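Local atomic coordinates of TqaL (Neurospora crassa, PDB entry 7EEH), a protein that belongs to the 2OG-Fe dioxygenase family of the cupin clan and holds an iron(III) ion within a predominantly beta fold. Residues G49-D54 with L126-Q131; C82-T87 with S156-C161; L133-G138 with M303-F308. The protein carries 1 engineered substitution. All blocks are in the same frame, centred on the assembly; numbering follows the deposited sequence.

Contact 1 (G49-D54 with L126-Q131); sequences GATRAD and LNTAFQ
Asp54 and Thr128 form the polar knot of this contact, where the starts of helices 52-58 and 128-141 meet. Two donors of Thr128 grip the single oxygen OD2 of Asp54. The hydroxyl OG1 gives its proton to the anti lone pair of OD2 at 2.8 Å, whereas the backbone N of Thr128 reaches OD2 at 2.9 Å from above the carboxylate plane. The same hydroxyl is also an acceptor, with Thr51 N lying 3.0 Å from Thr128 OG1; it is thus held between a backbone donor and a carboxylate. A chi1 of 63° puts OG1 between the backbone N and the carbonyl carbon of Thr128, within reach of both partners. Next to it, the amide of Asn127 slides past the Asp54 side chain in the opposite direction. Its ND2 gives a hydrogen bond to Asp54 O at 2.9 Å, with the oxygen close to the amide plane, while its OD1 turns back to accept from Phe130 N at 3.0 Å. The tight apolar side is small: the methyl CB of Ala50 rests 3.6 Å from Ala129 CA. Ala50 also packs on Leu45 of helix 38-48, and Ala129 on Leu55 and Leu58 of helix 52-58. The other side is looser and more open to solvent. There the exposed Thr51 side chain keeps its OG1 3.6 Å from Thr128 OG1 and accepts from Asp54 N instead, and exposed Leu126 leads its end away. With its carboxylate at the first turn of helix 128-141, Asp54 is probably stabilised as the anion by that helix end. Before this junction Gly49 closes helix 38-48 in a Schellman motif; Thr51 and Asn127 are then the side-chain N-caps of two helices that meet start to start.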
ATOM      1  N   GLY B  49      -3.359  13.204  10.553  1.00 23.90           N
ATOM      2  CA  GLY B  49      -2.789  14.395  11.147  1.00 24.95           C
ATOM      3  C   GLY B  49      -2.448  14.320  12.623  1.00 23.20           C
ATOM      4  O   GLY B  49      -1.948  15.304  13.174  1.00 24.57           O
ATOM      5  N   ALA B  50      -2.699  13.190  13.281  1.00 20.08           N
ATOM      6  CA  ALA B  50      -2.338  13.058  14.693  1.00 23.42           C
ATOM      7  C   ALA B  50      -0.824  13.099  14.862  1.00 25.13           C
ATOM      8  O   ALA B  50      -0.092  12.464  14.101  1.00 25.85           O
ATOM      9  CB  ALA B  50      -2.866  11.739  15.267  1.00 20.19           C
ATOM     10  N   THR B  51      -0.346  13.819  15.883  1.00 23.67           N
ATOM     11  CA  THR B  51       1.075  13.786  16.189  1.00 23.24           C
ATOM     12  C   THR B  51       1.348  12.723  17.242  1.00 23.48           C
ATOM     13  O   THR B  51       0.478  12.383  18.052  1.00 23.93           O
ATOM     14  CB  THR B  51       1.588  15.153  16.667  1.00 26.30           C
ATOM     15  OG1 THR B  51       1.056  15.451  17.969  1.00 25.74           O
ATOM     16  CG2 THR B  51       1.179  16.239  15.691  1.00 25.74           C
ATOM     17  N   ARG B  52       2.559  12.173  17.211  1.00 22.00           N
ATOM     18  CA  ARG B  52       2.894  11.156  18.202  1.00 25.63           C
ATOM     19  C   ARG B  52       2.918  11.731  19.610  1.00 25.26           C
ATOM     20  O   ARG B  52       2.644  11.013  20.574  1.00 31.72           O
ATOM     21  CB  ARG B  52       4.228  10.509  17.875  1.00 32.68           C
ATOM     22  CG  ARG B  52       4.290  10.001  16.463  1.00 39.32           C
ATOM     23  CD  ARG B  52       4.867   8.608  16.405  1.00 44.34           C
ATOM     24  NE  ARG B  52       5.390   8.340  15.071  1.00 52.36           N
ATOM     25  CZ  ARG B  52       5.247   7.187  14.435  1.00 48.12           C
ATOM     26  NH1 ARG B  52       4.593   6.193  15.023  1.00 50.95           N
ATOM     27  NH2 ARG B  52       5.753   7.034  13.216  1.00 53.45           N
ATOM     28  N   ALA B  53       3.237  13.016  19.749  1.00 29.67           N
ATOM     29  CA  ALA B  53       3.149  13.640  21.062  1.00 29.91           C
ATOM     30  C   ALA B  53       1.705  13.674  21.550  1.00 25.79           C
ATOM     31  O   ALA B  53       1.433  13.390  22.723  1.00 26.49           O
ATOM     32  CB  ALA B  53       3.745  15.047  21.009  1.00 31.45           C
ATOM     33  N   ASP B  54       0.761  13.991  20.659  1.00 26.06           N
ATOM     34  CA  ASP B  54      -0.639  14.034  21.062  1.00 23.83           C
ATOM     35  C   ASP B  54      -1.205  12.643  21.320  1.00 24.40           C
ATOM     36  O   ASP B  54      -2.067  12.485  22.191  1.00 21.85           O
ATOM     37  CB  ASP B  54      -1.461  14.765  20.011  1.00 22.06           C
ATOM     38  CG  ASP B  54      -1.374  16.271  20.173  1.00 26.53           C
ATOM     39  OD1 ASP B  54      -0.911  16.716  21.244  1.00 31.29           O
ATOM     40  OD2 ASP B  54      -1.752  17.000  19.246  1.00 29.03           O
ATOM     41  N   LEU B 126      -8.237  20.108  21.537  1.00 26.56           N
ATOM     42  CA  LEU B 126      -7.186  20.546  20.623  1.00 25.14           C
ATOM     43  C   LEU B 126      -6.102  19.487  20.418  1.00 26.24           C
ATOM     44  O   LEU B 126      -5.133  19.730  19.693  1.00 27.21           O
ATOM     45  CB  LEU B 126      -6.560  21.860  21.113  1.00 30.41           C
ATOM     46  CG  LEU B 126      -7.516  23.056  21.254  1.00 28.97           C
ATOM     47  CD1 LEU B 126      -6.748  24.372  21.507  1.00 31.36           C
ATOM     48  CD2 LEU B 126      -8.441  23.197  20.049  1.00 29.07           C
ATOM     49  N   ASN B 127      -6.230  18.334  21.056  1.00 25.08           N
ATOM     50  CA  ASN B 127      -5.333  17.216  20.813  1.00 23.72           C
ATOM     51  C   ASN B 127      -5.576  16.693  19.397  1.00 23.89           C
ATOM     52  O   ASN B 127      -6.709  16.355  19.042  1.00 22.97           O
ATOM     53  CB  ASN B 127      -5.586  16.149  21.880  1.00 22.01           C
ATOM     54  CG  ASN B 127      -4.734  14.922  21.712  1.00 22.72           C
ATOM     55  OD1 ASN B 127      -4.802  14.235  20.690  1.00 20.58           O
ATOM     56  ND2 ASN B 127      -3.936  14.619  22.729  1.00 21.94           N
ATOM     57  N   THR B 128      -4.526  16.669  18.569  1.00 23.89           N
ATOM     58  CA  THR B 128      -4.707  16.295  17.163  1.00 25.13           C
ATOM     59  C   THR B 128      -5.089  14.829  16.973  1.00 20.14           C
ATOM     60  O   THR B 128      -5.620  14.477  15.910  1.00 21.91           O
ATOM     61  CB  THR B 128      -3.439  16.581  16.352  1.00 22.38           C
ATOM     62  OG1 THR B 128      -2.361  15.776  16.859  1.00 21.84           O
ATOM     63  CG2 THR B 128      -3.074  18.051  16.442  1.00 25.31           C
ATOM     64  N   ALA B 129      -4.790  13.963  17.940  1.00 21.14           N
ATOM     65  CA  ALA B 129      -5.257  12.582  17.863  1.00 19.74           C
ATOM     66  C   ALA B 129      -6.744  12.500  18.163  1.00 22.06           C
ATOM     67  O   ALA B 129      -7.487  11.811  17.452  1.00 20.66           O
ATOM     68  CB  ALA B 129      -4.469  11.677  18.818  1.00 18.39           C
ATOM     69  N   PHE B 130      -7.205  13.206  19.196  1.00 19.41           N
ATOM     70  CA  PHE B 130      -8.648  13.307  19.410  1.00 19.87           C
ATOM     71  C   PHE B 130      -9.349  13.868  18.179  1.00 20.96           C
ATOM     72  O   PHE B 130     -10.405  13.360  17.773  1.00 20.45           O
ATOM     73  CB  PHE B 130      -8.965  14.185  20.624  1.00 19.78           C
ATOM     74  CG  PHE B 130     -10.433  14.547  20.735  1.00 19.27           C
ATOM     75  CD1 PHE B 130     -11.339  13.656  21.290  1.00 19.69           C
ATOM     76  CD2 PHE B 130     -10.902  15.764  20.265  1.00 16.17           C
ATOM     77  CE1 PHE B 130     -12.687  13.977  21.382  1.00 20.94           C
ATOM     78  CE2 PHE B 130     -12.248  16.093  20.358  1.00 18.72           C
ATOM     79  CZ  PHE B 130     -13.142  15.200  20.916  1.00 18.85           C
ATOM     80  N   GLN B 131      -8.788  14.931  17.581  1.00 19.44           N
ATOM     81  CA  GLN B 131      -9.394  15.499  16.380  1.00 21.78           C
ATOM     82  C   GLN B 131      -9.420  14.475  15.251  1.00 20.37           C
ATOM     83  O   GLN B 131     -10.406  14.375  14.521  1.00 20.89           O
ATOM     84  CB  GLN B 131      -8.650  16.763  15.942  1.00 24.29           C
ATOM     85  CG  GLN B 131      -8.704  17.896  16.986  1.00 25.40           C
ATOM     86  CD  GLN B 131      -8.049  19.187  16.511  1.00 29.12           C
ATOM     87  OE1 GLN B 131      -7.245  19.184  15.584  1.00 25.61           O
ATOM     88  NE2 GLN B 131      -8.405  20.300  17.149  1.00 25.57           N
TER

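Contact 2 (C82-T87 with S156-C161); sequences CFDFST and SDKWVC
Phe83 and Trp159 join their backbones as an antiparallel hydrogen-bonded pair. Trp159 N points at Phe83 O from 2.8 Å in the carbonyl plane, and the return bond, Phe83 N to Trp159 O, is 3.0 Å long and more bent, at 134° on the hydrogen. Two residues on, just past the end of strand 74-84, Phe85 N hydrogen-bonds to Asp157 O at 2.9 Å. The flanking pairs Cys82-Val160 and Asp84-Lys158 are non-hydrogen-bonded. The two strands are neighbours in the large antiparallel sheet of the double-stranded beta-helix (jelly-roll) fold characteristic of the cupin clan. Charges gather on the face of Asp84 and Lys158, whose side chains run side by side in the same direction. Lys158 NZ makes its close salt bridge with OD1 of adjacent Asp157, at 2.8 Å, while its bridge to Asp84 OD1 is long, at 3.7 Å. Asp84 has a stronger partner in Arg91, which takes OD2; OD1 instead accepts from Ser86 N, an Asx turn, and from Thr87 N, which extends it to an Asx motif where the chain leaves the strand. Apolar and aromatic contacts gather around Phe83 and Trp159, on the other face. The rings of Phe85 and Trp159 meet rim to rim, neither covering the other, with planes 76° apart and Phe85 CE2 3.4 Å from Trp159 CD1. Phe85 also stacks with His142, and Arg278 makes a cation-pi contact with Trp159. At the other end of the pairing, Cys161 CB lies 3.8 Å from Phe83 CE2, and its sulfur approaches that ring obliquely.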
ATOM      1  N   CYS B  82     -20.513  19.331  16.421  1.00 23.59           N
ATOM      2  CA  CYS B  82     -21.358  19.299  15.238  1.00 25.42           C
ATOM      3  C   CYS B  82     -20.537  18.790  14.061  1.00 25.73           C
ATOM      4  O   CYS B  82     -19.500  19.369  13.725  1.00 26.82           O
ATOM      5  CB  CYS B  82     -21.922  20.688  14.924  1.00 24.53           C
ATOM      6  SG  CYS B  82     -22.790  20.747  13.336  1.00 30.91           S
ATOM      7  N   PHE B  83     -20.980  17.696  13.457  1.00 27.55           N
ATOM      8  CA  PHE B  83     -20.497  17.323  12.135  1.00 24.12           C
ATOM      9  C   PHE B  83     -21.308  18.130  11.122  1.00 27.39           C
ATOM     10  O   PHE B  83     -22.505  17.890  10.948  1.00 29.08           O
ATOM     11  CB  PHE B  83     -20.643  15.822  11.908  1.00 25.07           C
ATOM     12  CG  PHE B  83     -19.640  14.976  12.661  1.00 24.28           C
ATOM     13  CD1 PHE B  83     -18.304  14.976  12.308  1.00 23.75           C
ATOM     14  CD2 PHE B  83     -20.051  14.155  13.699  1.00 25.85           C
ATOM     15  CE1 PHE B  83     -17.393  14.173  12.981  1.00 25.82           C
ATOM     16  CE2 PHE B  83     -19.150  13.356  14.380  1.00 25.63           C
ATOM     17  CZ  PHE B  83     -17.816  13.369  14.022  1.00 23.99           C
ATOM     18  N   ASP B  84     -20.677  19.115  10.491  1.00 30.33           N
ATOM     19  CA  ASP B  84     -21.341  20.031   9.567  1.00 32.64           C
ATOM     20  C   ASP B  84     -20.936  19.645   8.150  1.00 31.10           C
ATOM     21  O   ASP B  84     -19.792  19.878   7.737  1.00 31.80           O
ATOM     22  CB  ASP B  84     -20.956  21.479   9.876  1.00 29.00           C
ATOM     23  CG  ASP B  84     -21.804  22.488   9.116  1.00 35.87           C
ATOM     24  OD1 ASP B  84     -22.277  22.159   8.011  1.00 33.15           O
ATOM     25  OD2 ASP B  84     -22.001  23.609   9.636  1.00 36.15           O
ATOM     26  N   PHE B  85     -21.862  19.067   7.404  1.00 32.86           N
ATOM     27  CA  PHE B  85     -21.529  18.582   6.074  1.00 34.04           C
ATOM     28  C   PHE B  85     -21.800  19.608   4.981  1.00 38.19           C
ATOM     29  O   PHE B  85     -21.626  19.293   3.802  1.00 39.31           O
ATOM     30  CB  PHE B  85     -22.255  17.269   5.807  1.00 33.72           C
ATOM     31  CG  PHE B  85     -21.575  16.097   6.445  1.00 34.72           C
ATOM     32  CD1 PHE B  85     -20.367  15.635   5.947  1.00 35.21           C
ATOM     33  CD2 PHE B  85     -22.099  15.502   7.575  1.00 33.74           C
ATOM     34  CE1 PHE B  85     -19.718  14.574   6.544  1.00 35.02           C
ATOM     35  CE2 PHE B  85     -21.447  14.443   8.184  1.00 30.52           C
ATOM     36  CZ  PHE B  85     -20.263  13.977   7.665  1.00 29.67           C
ATOM     37  N   SER B  86     -22.193  20.829   5.348  1.00 38.36           N
ATOM     38  CA  SER B  86     -22.172  21.952   4.420  1.00 38.73           C
ATOM     39  C   SER B  86     -20.821  22.650   4.442  1.00 34.67           C
ATOM     40  O   SER B  86     -20.232  22.906   3.393  1.00 35.99           O
ATOM     41  CB  SER B  86     -23.274  22.956   4.760  1.00 41.16           C
ATOM     42  OG  SER B  86     -24.520  22.308   4.849  1.00 50.41           O
ATOM     43  N   THR B  87     -20.322  22.961   5.633  1.00 33.63           N
ATOM     44  CA  THR B  87     -18.971  23.481   5.773  1.00 35.25           C
ATOM     45  C   THR B  87     -17.919  22.383   5.728  1.00 34.18           C
ATOM     46  O   THR B  87     -16.728  22.700   5.687  1.00 36.16           O
ATOM     47  CB  THR B  87     -18.837  24.268   7.079  1.00 36.30           C
ATOM     48  OG1 THR B  87     -18.935  23.370   8.189  1.00 37.30           O
ATOM     49  CG2 THR B  87     -19.942  25.322   7.188  1.00 33.51           C
ATOM     50  N   SER B 156     -31.496  17.074   7.592  1.00 37.25           N
ATOM     51  CA  SER B 156     -30.480  18.043   7.958  1.00 36.67           C
ATOM     52  C   SER B 156     -29.124  17.652   7.375  1.00 37.63           C
ATOM     53  O   SER B 156     -28.873  16.494   7.025  1.00 38.91           O
ATOM     54  CB  SER B 156     -30.387  18.165   9.478  1.00 37.57           C
ATOM     55  OG  SER B 156     -29.111  18.632   9.873  1.00 35.02           O
ATOM     56  N   ASP B 157     -28.251  18.646   7.251  1.00 34.41           N
ATOM     57  CA  ASP B 157     -26.863  18.447   6.861  1.00 36.43           C
ATOM     58  C   ASP B 157     -25.904  18.503   8.051  1.00 36.43           C
ATOM     59  O   ASP B 157     -24.685  18.564   7.853  1.00 34.92           O
ATOM     60  CB  ASP B 157     -26.460  19.496   5.827  1.00 36.23           C
ATOM     61  CG  ASP B 157     -26.679  20.922   6.324  1.00 46.46           C
ATOM     62  OD1 ASP B 157     -27.044  21.129   7.503  1.00 45.28           O
ATOM     63  OD2 ASP B 157     -26.482  21.856   5.523  1.00 54.45           O
ATOM     64  N   LYS B 158     -26.428  18.511   9.272  1.00 32.19           N
ATOM     65  CA  LYS B 158     -25.646  18.630  10.494  1.00 32.98           C
ATOM     66  C   LYS B 158     -25.961  17.457  11.408  1.00 33.87           C
ATOM     67  O   LYS B 158     -27.118  17.042  11.511  1.00 35.90           O
ATOM     68  CB  LYS B 158     -25.960  19.935  11.244  1.00 34.27           C
ATOM     69  CG  LYS B 158     -25.370  21.193  10.627  1.00 37.09           C
ATOM     70  CD  LYS B 158     -26.247  22.414  10.897  1.00 42.14           C
ATOM     71  CE  LYS B 158     -25.828  23.619  10.046  1.00 42.96           C
ATOM     72  NZ  LYS B 158     -25.713  23.292   8.579  1.00 47.27           N
ATOM     73  N   TRP B 159     -24.934  16.921  12.067  1.00 28.47           N
ATOM     74  CA  TRP B 159     -25.116  15.947  13.132  1.00 30.21           C
ATOM     75  C   TRP B 159     -24.657  16.554  14.449  1.00 23.31           C
ATOM     76  O   TRP B 159     -23.740  17.373  14.482  1.00 25.03           O
ATOM     77  CB  TRP B 159     -24.312  14.656  12.911  1.00 26.57           C
ATOM     78  CG  TRP B 159     -24.473  13.922  11.605  1.00 28.35           C
ATOM     79  CD1 TRP B 159     -24.010  14.310  10.392  1.00 33.66           C
ATOM     80  CD2 TRP B 159     -25.079  12.634  11.411  1.00 34.12           C
ATOM     81  NE1 TRP B 159     -24.316  13.368   9.441  1.00 36.35           N
ATOM     82  CE2 TRP B 159     -24.974  12.330  10.039  1.00 34.50           C
ATOM     83  CE3 TRP B 159     -25.724  11.722  12.262  1.00 31.15           C
ATOM     84  CZ2 TRP B 159     -25.478  11.156   9.491  1.00 30.35           C
ATOM     85  CZ3 TRP B 159     -26.226  10.547  11.720  1.00 26.11           C
ATOM     86  CH2 TRP B 159     -26.108  10.281  10.342  1.00 35.11           C
ATOM     87  N   VAL B 160     -25.289  16.125  15.531  1.00 25.40           N
ATOM     88  CA  VAL B 160     -24.850  16.440  16.885  1.00 24.62           C
ATOM     89  C   VAL B 160     -24.062  15.250  17.392  1.00 21.48           C
ATOM     90  O   VAL B 160     -24.554  14.117  17.358  1.00 21.56           O
ATOM     91  CB  VAL B 160     -26.038  16.722  17.819  1.00 23.26           C
ATOM     92  CG1 VAL B 160     -25.528  17.097  19.222  1.00 22.93           C
ATOM     93  CG2 VAL B 160     -26.929  17.795  17.242  1.00 24.83           C
ATOM     94  N   CYS B 161     -22.847  15.499  17.867  1.00 22.24           N
ATOM     95  CA  CYS B 161     -22.021  14.456  18.456  1.00 20.18           C
ATOM     96  C   CYS B 161     -21.753  14.845  19.902  1.00 22.97           C
ATOM     97  O   CYS B 161     -21.035  15.822  20.164  1.00 23.45           O
ATOM     98  CB  CYS B 161     -20.721  14.275  17.685  1.00 19.51           C
ATOM     99  SG  CYS B 161     -19.592  13.097  18.485  1.00 24.18           S
TER

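Contact 3 (L133-G138 with M303-F308); sequences LLVFKG and MEVPLF
Leu134 and Met303, the latter modelled as selenomethionine, reach toward each other tip to tip, with CD1 of the leucine 4.1 Å from CE of Met303. The Met303 chain leaves the backbone with CG anti to N but bends at chi2 (-94°) and again at chi3, which carries its methyl inward to the helix. Both residues also pack on Phe81 of strand 74-84, and Leu134 on Phe83 as well. Val135, one residue on, is forked across the backbone of the other segment. Its CG1, anti to the backbone N (chi1 177°), lies 3.4 Å from Leu307 O, and its CG2 comes 3.8 Å from Pro306 O. Val135 thus sets its methyls against peptide oxygens, and no hydrogen bond crosses the contact; Leu307 O is buried here without a polar partner in the model. Together these residues pack helix 128-141 on the edge of the large antiparallel sheet, whose outermost strand on this side within the chain is 304-306, next to 89-92. A helix lying along the major sheet of the jelly-roll core is a familiar feature of 2OG-Fe dioxygenases. Beside the valine, Leu307 swings its branched end back toward the helix: CD2 lies 4.1 Å from Val135 CA and 4.5 Å from Val135 CG2. Gly138, one helical turn further on, has no side chain to come between the helix and this leucine. Leu307 packs as well on Phe83 of strand 74-84 and on Phe85 just beyond that strand, so it sits between the helix and the sheet. Val305 adds a more distant touch, its CG2 4.4 Å from Val135 CG2.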
ATOM      1  N   LEU B 133      -9.712  11.350  15.617  1.00 19.66           N
ATOM      2  CA  LEU B 133     -10.798  10.425  15.934  1.00 18.15           C
ATOM      3  C   LEU B 133     -12.139  10.958  15.454  1.00 19.85           C
ATOM      4  O   LEU B 133     -12.955  10.197  14.928  1.00 20.90           O
ATOM      5  CB  LEU B 133     -10.851  10.135  17.435  1.00 19.33           C
ATOM      6  CG  LEU B 133      -9.928   9.021  17.937  1.00 18.18           C
ATOM      7  CD1 LEU B 133      -9.883   8.992  19.464  1.00 17.36           C
ATOM      8  CD2 LEU B 133     -10.344   7.647  17.369  1.00 17.09           C
ATOM      9  N   LEU B 134     -12.393  12.257  15.629  1.00 21.66           N
ATOM     10  CA  LEU B 134     -13.634  12.843  15.128  1.00 19.48           C
ATOM     11  C   LEU B 134     -13.709  12.756  13.611  1.00 20.95           C
ATOM     12  O   LEU B 134     -14.752  12.407  13.050  1.00 20.85           O
ATOM     13  CB  LEU B 134     -13.752  14.301  15.573  1.00 19.94           C
ATOM     14  CG  LEU B 134     -14.198  14.600  17.009  1.00 19.12           C
ATOM     15  CD1 LEU B 134     -14.038  16.080  17.276  1.00 19.04           C
ATOM     16  CD2 LEU B 134     -15.647  14.169  17.241  1.00 16.45           C
ATOM     17  N   VAL B 135     -12.618  13.113  12.927  1.00 21.36           N
ATOM     18  CA  VAL B 135     -12.605  13.041  11.470  1.00 20.14           C
ATOM     19  C   VAL B 135     -12.860  11.607  11.022  1.00 19.20           C
ATOM     20  O   VAL B 135     -13.676  11.353  10.127  1.00 21.93           O
ATOM     21  CB  VAL B 135     -11.278  13.600  10.923  1.00 21.71           C
ATOM     22  CG1 VAL B 135     -11.220  13.478   9.438  1.00 21.22           C
ATOM     23  CG2 VAL B 135     -11.135  15.077  11.304  1.00 21.81           C
ATOM     24  N   PHE B 136     -12.169  10.651  11.647  1.00 20.70           N
ATOM     25  CA  PHE B 136     -12.361   9.234  11.342  1.00 20.05           C
ATOM     26  C   PHE B 136     -13.834   8.857  11.375  1.00 20.27           C
ATOM     27  O   PHE B 136     -14.358   8.256  10.428  1.00 21.36           O
ATOM     28  CB  PHE B 136     -11.567   8.390  12.345  1.00 16.03           C
ATOM     29  CG  PHE B 136     -11.840   6.888  12.290  1.00 18.06           C
ATOM     30  CD1 PHE B 136     -11.120   6.065  11.427  1.00 19.49           C
ATOM     31  CD2 PHE B 136     -12.735   6.297  13.169  1.00 16.48           C
ATOM     32  CE1 PHE B 136     -11.315   4.683  11.425  1.00 17.51           C
ATOM     33  CE2 PHE B 136     -12.937   4.927  13.178  1.00 20.55           C
ATOM     34  CZ  PHE B 136     -12.223   4.113  12.297  1.00 20.98           C
ATOM     35  N   LYS B 137     -14.520   9.197  12.464  1.00 18.17           N
ATOM     36  CA  LYS B 137     -15.924   8.809  12.604  1.00 17.78           C
ATOM     37  C   LYS B 137     -16.794   9.475  11.543  1.00 21.36           C
ATOM     38  O   LYS B 137     -17.655   8.823  10.939  1.00 21.75           O
ATOM     39  CB  LYS B 137     -16.436   9.156  14.005  1.00 20.40           C
ATOM     40  CG  LYS B 137     -17.897   8.754  14.207  1.00 18.31           C
ATOM     41  CD  LYS B 137     -18.409   8.916  15.642  1.00 18.61           C
ATOM     42  CE  LYS B 137     -19.779   8.210  15.771  1.00 19.45           C
ATOM     43  NZ  LYS B 137     -20.452   8.405  17.083  1.00 19.86           N
ATOM     44  N   GLY B 138     -16.595  10.780  11.310  1.00 19.38           N
ATOM     45  CA  GLY B 138     -17.412  11.475  10.320  1.00 22.84           C
ATOM     46  C   GLY B 138     -17.258  10.889   8.930  1.00 22.12           C
ATOM     47  O   GLY B 138     -18.233  10.743   8.186  1.00 21.52           O
HETATM   48  N   MSE B 303     -13.580  25.589  18.651  1.00 31.05           N
HETATM   49  CA  MSE B 303     -12.816  24.546  17.986  1.00 30.28           C
HETATM   50  C   MSE B 303     -13.487  24.205  16.665  1.00 29.45           C
HETATM   51  O   MSE B 303     -14.703  24.023  16.602  1.00 27.35           O
HETATM   52  CB  MSE B 303     -12.694  23.318  18.892  1.00 28.03           C
HETATM   53  CG  MSE B 303     -11.738  22.265  18.389  1.00 30.64           C
HETATM   54 SE   MSE B 303     -12.649  20.875  17.353  1.00 55.38          SE
HETATM   55  CE  MSE B 303     -12.103  19.470  18.362  1.00 12.05           C
ATOM     56  N   GLU B 304     -12.705  24.159  15.588  1.00 30.97           N
ATOM     57  CA  GLU B 304     -13.249  23.755  14.300  1.00 28.56           C
ATOM     58  C   GLU B 304     -12.118  23.223  13.440  1.00 32.61           C
ATOM     59  O   GLU B 304     -11.086  23.883  13.305  1.00 33.69           O
ATOM     60  CB  GLU B 304     -13.956  24.919  13.599  1.00 34.00           C
ATOM     61  CG  GLU B 304     -14.523  24.546  12.238  1.00 31.99           C
ATOM     62  CD  GLU B 304     -15.775  25.322  11.877  1.00 34.00           C
ATOM     63  OE1 GLU B 304     -16.333  26.025  12.746  1.00 38.09           O
ATOM     64  OE2 GLU B 304     -16.214  25.210  10.718  1.00 36.16           O
ATOM     65  N   VAL B 305     -12.295  22.024  12.892  1.00 33.06           N
ATOM     66  CA  VAL B 305     -11.291  21.426  12.017  1.00 30.48           C
ATOM     67  C   VAL B 305     -12.000  20.901  10.778  1.00 29.25           C
ATOM     68  O   VAL B 305     -13.157  20.470  10.864  1.00 30.08           O
ATOM     69  CB  VAL B 305     -10.496  20.301  12.710  1.00 33.68           C
ATOM     70  CG1 VAL B 305      -9.774  20.825  13.944  1.00 35.04           C
ATOM     71  CG2 VAL B 305     -11.384  19.130  13.065  1.00 33.57           C
ATOM     72  N   PRO B 306     -11.357  20.923   9.615  1.00 32.97           N
ATOM     73  CA  PRO B 306     -11.986  20.364   8.415  1.00 32.44           C
ATOM     74  C   PRO B 306     -12.108  18.851   8.503  1.00 29.76           C
ATOM     75  O   PRO B 306     -11.278  18.179   9.113  1.00 33.08           O
ATOM     76  CB  PRO B 306     -11.033  20.777   7.288  1.00 34.37           C
ATOM     77  CG  PRO B 306      -9.726  21.052   7.965  1.00 34.48           C
ATOM     78  CD  PRO B 306     -10.072  21.580   9.320  1.00 34.63           C
ATOM     79  N   LEU B 307     -13.174  18.322   7.897  1.00 31.25           N
ATOM     80  CA  LEU B 307     -13.308  16.875   7.747  1.00 31.76           C
ATOM     81  C   LEU B 307     -12.503  16.365   6.568  1.00 34.87           C
ATOM     82  O   LEU B 307     -12.037  15.221   6.587  1.00 35.30           O
ATOM     83  CB  LEU B 307     -14.771  16.480   7.548  1.00 30.46           C
ATOM     84  CG  LEU B 307     -15.691  16.593   8.753  1.00 33.96           C
ATOM     85  CD1 LEU B 307     -17.137  16.463   8.314  1.00 33.40           C
ATOM     86  CD2 LEU B 307     -15.332  15.526   9.763  1.00 29.01           C
ATOM     87  N   PHE B 308     -12.348  17.194   5.540  1.00 37.38           N
ATOM     88  CA  PHE B 308     -11.630  16.852   4.322  1.00 38.06           C
ATOM     89  C   PHE B 308     -10.676  17.990   4.004  1.00 39.02           C
ATOM     90  O   PHE B 308     -11.076  19.156   3.989  1.00 40.50           O
ATOM     91  CB  PHE B 308     -12.592  16.607   3.154  1.00 38.80           C
ATOM     92  CG  PHE B 308     -13.716  15.639   3.472  1.00 42.41           C
ATOM     93  CD1 PHE B 308     -14.919  16.094   4.006  1.00 43.30           C
ATOM     94  CD2 PHE B 308     -13.578  14.277   3.221  1.00 44.39           C
ATOM     95  CE1 PHE B 308     -15.964  15.203   4.281  1.00 45.36           C
ATOM     96  CE2 PHE B 308     -14.613  13.382   3.495  1.00 37.84           C
ATOM     97  CZ  PHE B 308     -15.803  13.845   4.029  1.00 42.57           C
TER

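In the fold
Contacts 1 and 3 share helix 128-141: contact 1 holds its capped, partly exposed start by polar bonds, while contact 3 buries its following turns with apolar side chains. Their centres are 12 Å apart, and Met303 of contact 3 touches Leu126, Phe130 and Gln131 of contact 1. Contact 2 joins two strands of the sheet that contact 3 reaches at its edge. It is partly buried and mixes backbone pairing, charges and rings. Phe83 lies against Leu134 and Gly138, and Phe85 against Leu307, linking these two contacts. Contacts 1 and 2 do not touch; their centres lie 22 Å apart.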